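Fe-regulated protein B (Neisseria meningitidis, PDB 4AIP) is an iron-regulated TonB-dependent transporter that moves iron across the outer membrane, and may also take up siderophores. Local coordinates at residues 546-551 with 593-598; 70-75 with 87-92. All coordinates share one frame; numbering follows the deposited sequence.

Contact 1: residues 546-551 with 593-598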
ATOM      1  N   GLY B 546     -32.476  36.862 -14.727  1.00 39.48           N
ATOM      2  CA  GLY B 546     -31.547  36.416 -15.756  1.00 43.48           C
ATOM      3  C   GLY B 546     -30.212  37.119 -15.667  1.00 44.76           C
ATOM      4  O   GLY B 546     -29.207  36.567 -16.079  1.00 45.59           O
ATOM      5  N   THR B 547     -30.218  38.340 -15.133  1.00 44.13           N
ATOM      6  CA  THR B 547     -29.015  39.110 -14.897  1.00 42.22           C
ATOM      7  C   THR B 547     -28.847  39.184 -13.414  1.00 38.89           C
ATOM      8  O   THR B 547     -27.822  38.784 -12.890  1.00 40.81           O
ATOM      9  CB  THR B 547     -29.156  40.512 -15.477  1.00 43.21           C
ATOM     10  OG1 THR B 547     -29.391  40.371 -16.868  1.00 44.13           O
ATOM     11  CG2 THR B 547     -27.906  41.324 -15.272  1.00 45.00           C
ATOM     12  N   PHE B 548     -29.849  39.696 -12.728  1.00 31.52           N
ATOM     13  CA  PHE B 548     -29.714  39.843 -11.294  1.00 25.92           C
ATOM     14  C   PHE B 548     -30.482  38.730 -10.553  1.00 22.47           C
ATOM     15  O   PHE B 548     -31.525  38.264 -11.033  1.00 22.16           O
ATOM     16  CB  PHE B 548     -30.186  41.214 -10.869  1.00 23.12           C
ATOM     17  CG  PHE B 548     -29.919  41.531  -9.424  1.00 23.50           C
ATOM     18  CD1 PHE B 548     -28.601  41.667  -8.951  1.00 22.57           C
ATOM     19  CD2 PHE B 548     -30.985  41.701  -8.534  1.00 19.93           C
ATOM     20  CE1 PHE B 548     -28.337  41.983  -7.578  1.00 21.49           C
ATOM     21  CE2 PHE B 548     -30.774  42.041  -7.183  1.00 19.69           C
ATOM     22  CZ  PHE B 548     -29.436  42.180  -6.687  1.00 17.94           C
ATOM     23  N   ALA B 549     -29.953  38.281  -9.418  1.00 17.77           N
ATOM     24  CA  ALA B 549     -30.687  37.326  -8.606  1.00 15.38           C
ATOM     25  C   ALA B 549     -30.524  37.662  -7.145  1.00 14.47           C
ATOM     26  O   ALA B 549     -29.515  38.310  -6.743  1.00 15.09           O
ATOM     27  CB  ALA B 549     -30.218  35.949  -8.867  1.00 13.95           C
ATOM     28  N   ALA B 550     -31.501  37.222  -6.343  1.00 11.74           N
ATOM     29  CA  ALA B 550     -31.402  37.410  -4.923  1.00 10.95           C
ATOM     30  C   ALA B 550     -32.376  36.484  -4.237  1.00 12.18           C
ATOM     31  O   ALA B 550     -33.382  36.035  -4.858  1.00 11.72           O
ATOM     32  CB  ALA B 550     -31.670  38.905  -4.561  1.00 10.54           C
ATOM     33  N   ASN B 551     -32.068  36.169  -2.967  1.00 11.33           N
ATOM     34  CA  ASN B 551     -32.881  35.249  -2.245  1.00 10.89           C
ATOM     35  C   ASN B 551     -32.688  35.656  -0.819  1.00 10.53           C
ATOM     36  O   ASN B 551     -31.653  36.238  -0.447  1.00 10.02           O
ATOM     37  CB  ASN B 551     -32.381  33.832  -2.488  1.00 12.37           C
ATOM     38  CG  ASN B 551     -30.957  33.630  -1.985  1.00 12.42           C
ATOM     39  OD1 ASN B 551     -30.700  33.418  -0.748  1.00 16.57           O
ATOM     40  ND2 ASN B 551     -30.024  33.715  -2.890  1.00 13.05           N
ATOM     41  N   ALA B 593     -27.109  37.397  -3.177  1.00 17.04           N
ATOM     42  CA  ALA B 593     -27.347  38.089  -4.434  1.00 19.13           C
ATOM     43  C   ALA B 593     -26.238  37.721  -5.352  1.00 20.54           C
ATOM     44  O   ALA B 593     -25.126  37.381  -4.886  1.00 22.34           O
ATOM     45  CB  ALA B 593     -27.340  39.579  -4.254  1.00 18.72           C
ATOM     46  N   SER B 594     -26.534  37.827  -6.640  1.00 20.03           N
ATOM     47  CA  SER B 594     -25.618  37.511  -7.727  1.00 19.62           C
ATOM     48  C   SER B 594     -25.832  38.498  -8.871  1.00 21.02           C
ATOM     49  O   SER B 594     -26.934  39.022  -9.074  1.00 21.48           O
ATOM     50  CB  SER B 594     -25.880  36.098  -8.261  1.00 20.64           C
ATOM     51  OG  SER B 594     -26.992  36.074  -9.197  1.00 17.24           O
ATOM     52  N   TYR B 595     -24.794  38.719  -9.659  1.00 23.26           N
ATOM     53  CA  TYR B 595     -24.936  39.553 -10.818  1.00 25.88           C
ATOM     54  C   TYR B 595     -24.157  38.951 -11.990  1.00 27.63           C
ATOM     55  O   TYR B 595     -22.936  38.786 -11.890  1.00 27.43           O
ATOM     56  CB  TYR B 595     -24.509  41.003 -10.508  1.00 25.90           C
ATOM     57  CG  TYR B 595     -24.772  41.900 -11.700  1.00 30.87           C
ATOM     58  CD1 TYR B 595     -26.022  42.529 -11.877  1.00 31.86           C
ATOM     59  CD2 TYR B 595     -23.785  42.080 -12.693  1.00 32.62           C
ATOM     60  CE1 TYR B 595     -26.274  43.330 -12.998  1.00 32.96           C
ATOM     61  CE2 TYR B 595     -24.036  42.868 -13.822  1.00 34.79           C
ATOM     62  CZ  TYR B 595     -25.271  43.475 -13.967  1.00 36.50           C
ATOM     63  OH  TYR B 595     -25.482  44.230 -15.093  1.00 38.78           O
ATOM     64  N   ARG B 596     -24.859  38.657 -13.096  1.00 29.36           N
ATOM     65  CA  ARG B 596     -24.268  37.944 -14.238  1.00 31.04           C
ATOM     66  C   ARG B 596     -24.436  38.690 -15.564  1.00 32.83           C
ATOM     67  O   ARG B 596     -25.552  39.058 -15.940  1.00 34.79           O
ATOM     68  CB  ARG B 596     -24.781  36.492 -14.332  1.00 30.61           C
ATOM     69  CG  ARG B 596     -24.183  35.514 -13.272  1.00 32.22           C
ATOM     70  CD  ARG B 596     -25.114  34.264 -13.015  1.00 38.42           C
ATOM     71  NE  ARG B 596     -25.146  33.797 -11.613  1.00 38.54           N
ATOM     72  CZ  ARG B 596     -24.471  32.735 -11.134  1.00 42.80           C
ATOM     73  NH1 ARG B 596     -23.692  31.996 -11.930  1.00 39.32           N
ATOM     74  NH2 ARG B 596     -24.568  32.402  -9.840  1.00 43.11           N
ATOM     75  N   THR B 597     -23.312  38.927 -16.256  1.00 33.86           N
ATOM     76  CA  THR B 597     -23.279  39.645 -17.560  1.00 33.57           C
ATOM     77  C   THR B 597     -21.950  39.449 -18.297  1.00 32.80           C
ATOM     78  O   THR B 597     -20.849  39.578 -17.698  1.00 30.34           O
ATOM     79  CB  THR B 597     -23.597  41.197 -17.422  1.00 33.97           C
ATOM     80  OG1 THR B 597     -23.979  41.722 -18.688  1.00 34.91           O
ATOM     81  CG2 THR B 597     -22.389  42.041 -16.904  1.00 34.52           C
ATOM     82  N   GLY B 598     -22.083  39.105 -19.579  1.00 32.02           N
ATOM     83  CA  GLY B 598     -20.971  39.103 -20.554  1.00 32.34           C
ATOM     84  C   GLY B 598     -19.636  38.473 -20.146  1.00 32.33           C
ATOM     85  O   GLY B 598     -18.531  38.884 -20.649  1.00 33.54           O
TER
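The side chains of F548 and Y595 cross at about a right angle, but their ring planes are only about 47° apart. F548 CD1 lies 4.0 Å from Y595 CD1, in the plane of the tyrosine ring and at its edge. Both side chains stand on the same face of the sheet, each with CG anti to the backbone N (chi1 -172° and -175°), and the rings meet there through their CD1 atoms. F548 CD1 also comes 3.1 Å from S594 O, which approaches the phenylalanine ring obliquely. The far end of that ring reaches along the neighbouring strand, with CZ 4.1 Å from A593 CB. T547 lies side by side with Y595, and its CG2 methyl comes 3.4 Å from Y595 CE1. The backbones beneath are adjacent antiparallel strands, 548-563 and 575-597, in the wall of the transmembrane beta-barrel of a TonB-dependent transporter. F548 with Y595 and A550 with A593 are non-hydrogen-bonded pairs. A549 and S594, between them, exchange two backbone bonds, and R596 N adds a third, to T547 O. On the sheet face away from the rings, S594 OG stands 3.2 Å from A549 CB. Beyond the pair, F548 touches Y543 of strand 532-544, and Y595 touches A602 of strand 600-615.

Contact 2: residues 70-75 with 87-92; sequences NIVTLQ and ELLKEE
The backbone turns a corner at I71 and V72, and these two residues face the chain where it leaves helix 85-88 and enters a type I beta turn from L89 to E92; the nearest CA atoms, of V72 and L89, are 7.8 Å apart. The contact is apolar packing, apart from one carboxylate. V72 points both methyls at the leucines. Its CG1, anti to the backbone N (chi1 -177°), meets L88 CD2 at 3.8 Å. Its CG2 meets L89 CD2 at 3.5 Å, and these two side chains cross at about a right angle. L89 CD2 also reaches I71 CG2, at 4.1 Å, and so touches both residues of the corner. I71 and E92 approach from opposite directions. I71 CG2 lies 3.4 Å from E92 OE1, and I71 CD1 lies 3.5 Å from E92 OE2, so both oxygens of the buried carboxylate rest against aliphatic carbon. A long, weak ion pair with R68 may offset part of its charge. The turn is closed by E92 N bonding to L89 O, at 3.1 Å. The whole contact lies in the plug domain. I71 and V72 form a classic beta bulge opposite V147 of strand 144-151. L89 also packs on V147, I71 touches V149, and K77 of helix 74-77 touches both V72 and L88.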
ATOM      1  N   ASN B  70     -27.741  21.736  -5.816  1.00 28.53           N
ATOM      2  CA  ASN B  70     -26.601  21.812  -6.731  1.00 27.85           C
ATOM      3  C   ASN B  70     -25.765  23.031  -6.494  1.00 28.17           C
ATOM      4  O   ASN B  70     -25.511  23.797  -7.411  1.00 28.58           O
ATOM      5  CB  ASN B  70     -27.063  21.802  -8.198  1.00 26.03           C
ATOM      6  CG  ASN B  70     -27.483  20.428  -8.667  1.00 24.40           C
ATOM      7  OD1 ASN B  70     -27.508  19.480  -7.906  1.00 22.31           O
ATOM      8  ND2 ASN B  70     -27.792  20.317  -9.940  1.00 22.74           N
ATOM      9  N   ILE B  71     -25.366  23.214  -5.244  1.00 27.95           N
ATOM     10  CA  ILE B  71     -24.470  24.302  -4.861  1.00 27.81           C
ATOM     11  C   ILE B  71     -23.152  24.149  -5.586  1.00 28.06           C
ATOM     12  O   ILE B  71     -22.587  25.105  -6.075  1.00 29.72           O
ATOM     13  CB  ILE B  71     -24.166  24.249  -3.363  1.00 26.01           C
ATOM     14  CG1 ILE B  71     -25.303  24.831  -2.565  1.00 23.41           C
ATOM     15  CG2 ILE B  71     -22.942  25.031  -3.003  1.00 24.94           C
ATOM     16  CD1 ILE B  71     -25.076  24.598  -1.119  1.00 22.99           C
ATOM     17  N   VAL B  72     -22.681  22.919  -5.646  1.00 28.10           N
ATOM     18  CA  VAL B  72     -21.484  22.598  -6.381  1.00 23.62           C
ATOM     19  C   VAL B  72     -21.858  21.638  -7.473  1.00 21.59           C
ATOM     20  O   VAL B  72     -22.522  20.653  -7.226  1.00 22.24           O
ATOM     21  CB  VAL B  72     -20.450  21.926  -5.472  1.00 23.39           C
ATOM     22  CG1 VAL B  72     -19.194  21.677  -6.242  1.00 21.31           C
ATOM     23  CG2 VAL B  72     -20.199  22.789  -4.222  1.00 18.30           C
ATOM     24  N   THR B  73     -21.436  21.944  -8.685  1.00 19.64           N
ATOM     25  CA  THR B  73     -21.614  21.028  -9.762  1.00 17.94           C
ATOM     26  C   THR B  73     -20.240  20.478 -10.080  1.00 18.49           C
ATOM     27  O   THR B  73     -19.196  21.092  -9.797  1.00 20.94           O
ATOM     28  CB  THR B  73     -22.183  21.633 -11.067  1.00 18.72           C
ATOM     29  OG1 THR B  73     -21.421  22.704 -11.498  1.00 22.64           O
ATOM     30  CG2 THR B  73     -23.323  22.254 -10.898  1.00 12.67           C
ATOM     31  N   LEU B  74     -20.244  19.296 -10.672  1.00 16.07           N
ATOM     32  CA  LEU B  74     -19.018  18.662 -11.096  1.00 13.92           C
ATOM     33  C   LEU B  74     -18.197  19.568 -12.053  1.00 14.42           C
ATOM     34  O   LEU B  74     -16.976  19.596 -11.998  1.00 14.53           O
ATOM     35  CB  LEU B  74     -19.334  17.358 -11.834  1.00 11.05           C
ATOM     36  CG  LEU B  74     -18.090  16.562 -12.215  1.00  9.41           C
ATOM     37  CD1 LEU B  74     -17.299  16.183 -10.965  1.00  5.33           C
ATOM     38  CD2 LEU B  74     -18.500  15.285 -12.924  1.00  9.54           C
ATOM     39  N   GLN B  75     -18.862  20.260 -12.952  1.00 14.41           N
ATOM     40  CA  GLN B  75     -18.164  21.020 -13.926  1.00 17.21           C
ATOM     41  C   GLN B  75     -17.506  22.250 -13.228  1.00 15.53           C
ATOM     42  O   GLN B  75     -16.362  22.626 -13.531  1.00 15.41           O
ATOM     43  CB  GLN B  75     -19.167  21.383 -15.009  1.00 20.58           C
ATOM     44  CG  GLN B  75     -19.231  22.856 -15.348  1.00 32.19           C
ATOM     45  CD  GLN B  75     -18.232  23.163 -16.431  1.00 53.63           C
ATOM     46  OE1 GLN B  75     -17.009  23.120 -16.218  1.00 63.23           O
ATOM     47  NE2 GLN B  75     -18.742  23.417 -17.630  1.00 51.01           N
ATOM     48  N   GLU B  87     -13.030  23.905   1.820  1.00  9.75           N
ATOM     49  CA  GLU B  87     -12.654  24.911   0.858  1.00 11.04           C
ATOM     50  C   GLU B  87     -13.664  24.958  -0.285  1.00 11.67           C
ATOM     51  O   GLU B  87     -13.866  26.021  -0.912  1.00 13.32           O
ATOM     52  CB  GLU B  87     -11.206  24.752   0.392  1.00  9.61           C
ATOM     53  CG  GLU B  87     -10.189  24.999   1.509  1.00 10.33           C
ATOM     54  CD  GLU B  87      -9.957  26.502   1.752  1.00 13.62           C
ATOM     55  OE1 GLU B  87     -10.334  27.337   0.858  1.00 11.59           O
ATOM     56  OE2 GLU B  87      -9.385  26.842   2.845  1.00 11.86           O
ATOM     57  N   LEU B  88     -14.354  23.851  -0.511  1.00 10.92           N
ATOM     58  CA  LEU B  88     -15.265  23.846  -1.628  1.00 11.39           C
ATOM     59  C   LEU B  88     -16.549  24.681  -1.399  1.00 11.25           C
ATOM     60  O   LEU B  88     -17.019  25.338  -2.325  1.00 10.09           O
ATOM     61  CB  LEU B  88     -15.581  22.406  -2.017  1.00 11.83           C
ATOM     62  CG  LEU B  88     -16.196  22.235  -3.393  1.00 14.61           C
ATOM     63  CD1 LEU B  88     -15.198  22.645  -4.480  1.00 11.72           C
ATOM     64  CD2 LEU B  88     -16.655  20.783  -3.619  1.00 10.36           C
ATOM     65  N   LEU B  89     -17.086  24.642  -0.182  1.00 10.52           N
ATOM     66  CA  LEU B  89     -18.334  25.332   0.200  1.00 12.75           C
ATOM     67  C   LEU B  89     -18.104  26.662   1.028  1.00 14.05           C
ATOM     68  O   LEU B  89     -18.984  27.149   1.801  1.00 12.60           O
ATOM     69  CB  LEU B  89     -19.238  24.380   0.992  1.00 11.09           C
ATOM     70  CG  LEU B  89     -19.386  22.941   0.551  1.00 11.41           C
ATOM     71  CD1 LEU B  89     -20.150  22.121   1.633  1.00 10.51           C
ATOM     72  CD2 LEU B  89     -20.198  22.914  -0.724  1.00  8.49           C
ATOM     73  N   LYS B  90     -16.926  27.252   0.866  1.00 14.14           N
ATOM     74  CA  LYS B  90     -16.611  28.479   1.618  1.00 13.48           C
ATOM     75  C   LYS B  90     -17.416  29.704   1.199  1.00 13.80           C
ATOM     76  O   LYS B  90     -17.584  30.628   2.021  1.00 15.46           O
ATOM     77  CB  LYS B  90     -15.112  28.768   1.627  1.00 13.33           C
ATOM     78  CG  LYS B  90     -14.544  29.149   0.261  1.00 12.31           C
ATOM     79  CD  LYS B  90     -13.046  29.330   0.375  1.00 16.40           C
ATOM     80  CE  LYS B  90     -12.605  29.926   1.738  1.00 14.38           C
ATOM     81  NZ  LYS B  90     -11.077  30.124   1.635  1.00 19.53           N
ATOM     82  N   GLU B  91     -17.942  29.731  -0.031  1.00 12.77           N
ATOM     83  CA  GLU B  91     -18.855  30.822  -0.425  1.00 14.07           C
ATOM     84  C   GLU B  91     -20.242  30.745   0.200  1.00 14.39           C
ATOM     85  O   GLU B  91     -21.099  31.607  -0.101  1.00 15.90           O
ATOM     86  CB  GLU B  91     -18.980  30.993  -1.948  1.00 13.90           C
ATOM     87  CG  GLU B  91     -18.192  32.199  -2.411  1.00 23.96           C
ATOM     88  CD  GLU B  91     -18.570  32.770  -3.765  1.00 35.65           C
ATOM     89  OE1 GLU B  91     -18.296  32.078  -4.799  1.00 37.72           O
ATOM     90  OE2 GLU B  91     -19.067  33.950  -3.793  1.00 27.63           O
ATOM     91  N   GLU B  92     -20.475  29.748   1.062  1.00 12.92           N
ATOM     92  CA  GLU B  92     -21.807  29.499   1.655  1.00 10.72           C
ATOM     93  C   GLU B  92     -21.719  29.964   3.090  1.00 10.79           C
ATOM     94  O   GLU B  92     -20.975  29.333   3.878  1.00 10.86           O
ATOM     95  CB  GLU B  92     -22.104  27.996   1.637  1.00 10.58           C
ATOM     96  CG  GLU B  92     -23.486  27.662   1.285  1.00 11.58           C
ATOM     97  CD  GLU B  92     -23.868  27.855  -0.176  1.00 20.53           C
ATOM     98  OE1 GLU B  92     -23.024  27.851  -1.115  1.00 24.37           O
ATOM     99  OE2 GLU B  92     -25.091  27.986  -0.368  1.00 30.72           O
TER

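In the fold
From the N terminus, the chain reaches contact 2 first. There it closes a short loop of 11 residues that contains parts of helices 74-77 and 85-88, and ties the edge strand 67-73 of the plug sheet to the turn after helix 85-88. Contact 1 comes much later, in the barrel. It closes a loop of 41 residues, mostly strand, and joins strands 548-563 and 575-597. The two loops are in series and neither nest nor cross. Their centres are about 17 Å apart and their nearest atoms about 7 Å, without touching. Around contact 2, K90 and D689 form a salt bridge that links the plug to barrel strand 681-694.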